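Local structure of putative NADH-flavin reductase (Lactobacillus casei ATCC 334, 3H2S) at residues 195-198 with 199-202. The protein binds NADPH through a Rossmann-type domain and is probably an oxidoreductase, its assignment as an NADH-flavin reductase being putative. Residues are numbered along the deposited sequence; the frame is centred on the assembly and turned at random.
Sequences AILD and QLEH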
ATOM      1  N   ALA A 195       0.883  22.249  14.137  1.00  7.82           N
ATOM      2  CA  ALA A 195      -0.330  21.588  13.639  1.00  9.46           C
ATOM      3  C   ALA A 195      -0.317  20.083  13.905  1.00  7.67           C
ATOM      4  O   ALA A 195      -1.327  19.492  14.250  1.00  8.82           O
ATOM      5  CB  ALA A 195      -0.512  21.880  12.126  1.00  7.77           C
ATOM      6  N   ILE A 196       0.823  19.450  13.659  1.00  7.22           N
ATOM      7  CA  ILE A 196       0.978  18.039  13.927  1.00  9.63           C
ATOM      8  C   ILE A 196       0.809  17.681  15.400  1.00  9.94           C
ATOM      9  O   ILE A 196       0.022  16.798  15.735  1.00  9.04           O
ATOM     10  CB  ILE A 196       2.323  17.531  13.378  1.00  8.09           C
ATOM     11  CG1 ILE A 196       2.285  17.572  11.836  1.00  7.71           C
ATOM     12  CG2 ILE A 196       2.605  16.111  13.895  1.00 10.54           C
ATOM     13  CD1 ILE A 196       3.617  17.242  11.158  1.00 12.77           C
ATOM     14  N   LEU A 197       1.494  18.414  16.277  1.00  9.70           N
ATOM     15  CA  LEU A 197       1.412  18.164  17.698  1.00 10.72           C
ATOM     16  C   LEU A 197       0.035  18.512  18.232  1.00 10.05           C
ATOM     17  O   LEU A 197      -0.459  17.840  19.125  1.00 10.01           O
ATOM     18  CB  LEU A 197       2.504  18.911  18.475  1.00  9.92           C
ATOM     19  CG  LEU A 197       3.771  18.083  18.745  1.00 13.01           C
ATOM     20  CD1 LEU A 197       3.454  16.830  19.550  1.00 13.09           C
ATOM     21  CD2 LEU A 197       4.475  17.731  17.441  1.00 11.38           C
ATOM     22  N   ASP A 198      -0.605  19.517  17.636  1.00  7.49           N
ATOM     23  CA  ASP A 198      -1.985  19.847  18.008  1.00 10.67           C
ATOM     24  C   ASP A 198      -2.891  18.648  17.774  1.00 10.01           C
ATOM     25  O   ASP A 198      -3.751  18.344  18.595  1.00 10.14           O
ATOM     26  CB  ASP A 198      -2.495  21.058  17.223  1.00 11.30           C
ATOM     27  CG  ASP A 198      -2.051  22.376  17.839  1.00 14.03           C
ATOM     28  OD1 ASP A 198      -1.416  22.354  18.915  1.00 15.13           O
ATOM     29  OD2 ASP A 198      -2.346  23.430  17.247  1.00 12.75           O
ATOM     30  N   GLN A 199      -2.757  18.024  16.603  1.00 12.06           N
ATOM     31  CA  GLN A 199      -3.574  16.848  16.275  1.00 10.28           C
ATOM     32  C   GLN A 199      -3.252  15.675  17.190  1.00  9.22           C
ATOM     33  O   GLN A 199      -4.141  14.933  17.583  1.00 13.68           O
ATOM     34  CB  GLN A 199      -3.380  16.456  14.809  1.00 12.90           C
ATOM     35  CG  GLN A 199      -4.079  17.378  13.834  1.00 11.99           C
ATOM     36  CD  GLN A 199      -5.597  17.341  13.974  1.00  9.21           C
ATOM     37  OE1 GLN A 199      -6.175  16.310  14.302  1.00 10.94           O
ATOM     38  NE2 GLN A 199      -6.230  18.488  13.810  1.00 15.71           N
ATOM     39  N   LEU A 200      -1.969  15.447  17.460  1.00  9.32           N
ATOM     40  CA  LEU A 200      -1.574  14.354  18.355  1.00 10.70           C
ATOM     41  C   LEU A 200      -2.197  14.520  19.749  1.00 11.63           C
ATOM     42  O   LEU A 200      -2.655  13.547  20.359  1.00 13.83           O
ATOM     43  CB  LEU A 200      -0.053  14.292  18.465  1.00 11.63           C
ATOM     44  CG  LEU A 200       0.696  13.176  17.730  1.00 19.56           C
ATOM     45  CD1 LEU A 200      -0.103  12.563  16.604  1.00 12.79           C
ATOM     46  CD2 LEU A 200       2.090  13.606  17.299  1.00 13.96           C
ATOM     47  N   GLU A 201      -2.210  15.754  20.252  1.00 11.75           N
ATOM     48  CA  GLU A 201      -2.708  16.016  21.600  1.00 14.29           C
ATOM     49  C   GLU A 201      -4.224  16.085  21.634  1.00 17.64           C
ATOM     50  O   GLU A 201      -4.841  15.647  22.599  1.00 18.46           O
ATOM     51  CB  GLU A 201      -2.088  17.284  22.199  1.00 11.25           C
ATOM     52  CG  GLU A 201      -0.608  17.133  22.520  1.00 10.22           C
ATOM     53  CD  GLU A 201      -0.022  18.340  23.246  1.00 14.24           C
ATOM     54  OE1 GLU A 201      -0.466  19.483  22.970  1.00 14.93           O
ATOM     55  OE2 GLU A 201       0.836  18.140  24.139  1.00 14.13           O
ATOM     56  N   HIS A 202      -4.820  16.562  20.546  1.00 18.53           N
ATOM     57  CA  HIS A 202      -6.276  16.660  20.438  1.00 22.70           C
ATOM     58  C   HIS A 202      -6.725  16.299  19.025  1.00 17.91           C
ATOM     59  O   HIS A 202      -6.873  17.186  18.180  1.00 18.19           O
ATOM     60  CB  HIS A 202      -6.745  18.081  20.758  1.00 25.49           C
ATOM     61  CG  HIS A 202      -6.769  18.404  22.219  1.00 39.86           C
ATOM     62  ND1 HIS A 202      -7.749  19.195  22.786  1.00 50.44           N
ATOM     63  CD2 HIS A 202      -5.867  18.150  23.206  1.00 51.17           C
ATOM     64  CE1 HIS A 202      -7.481  19.370  24.070  1.00 53.74           C
ATOM     65  NE2 HIS A 202      -6.349  18.738  24.351  1.00 51.30           N
TER
HETATM   66  O   HOH W   1      -3.896  20.924  14.013  1.00 29.81           O
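Leu197 and Leu200 both carry a first torsion away from the staggered positions (chi1 -94° and -105°), as is the second torsion of Leu200, and with these torsions the two side chains slant across one another, Leu197 CD1 lying 4.2 Å from Leu200 CD2. The same CD2 is 4.3 Å from Ile196 CG2, so one methyl of Leu200 meets both Ile196 and Leu197. With CG of Gln199 anti to its carbonyl carbon (chi1 -75°), CG lies 3.5 Å from Ala195 O; the bend at the second torsion then turns the amide. That carbonyl accepts Gln199 N and also a water, whose link to Gln199 NE2 is weak, while Gln199 OE1 accepts hydrogen bonds from the backbone N of Thr204 and of Ala205, tying the helix to the chain beyond its end. Three further i to i+4 bonds follow, the last from His202 N to Asp198 O (2.9 Å), where His202 leaves helical geometry. Asp198 OD1 and Glu201 OE1, one turn apart and 5.1 Å from each other, both form salt bridges with Arg23, whose positive charge probably offsets their mutual repulsion; Asp198 OD2 bonds to Tyr170 OH. This is the C-terminal end of helix 189-201, packed on the parallel part of the Rossmann-type sheet: Ile196 and Leu200 lie on strands 65-68 and 99-103, while Ile196 and Leu197 also press against helix 11-22.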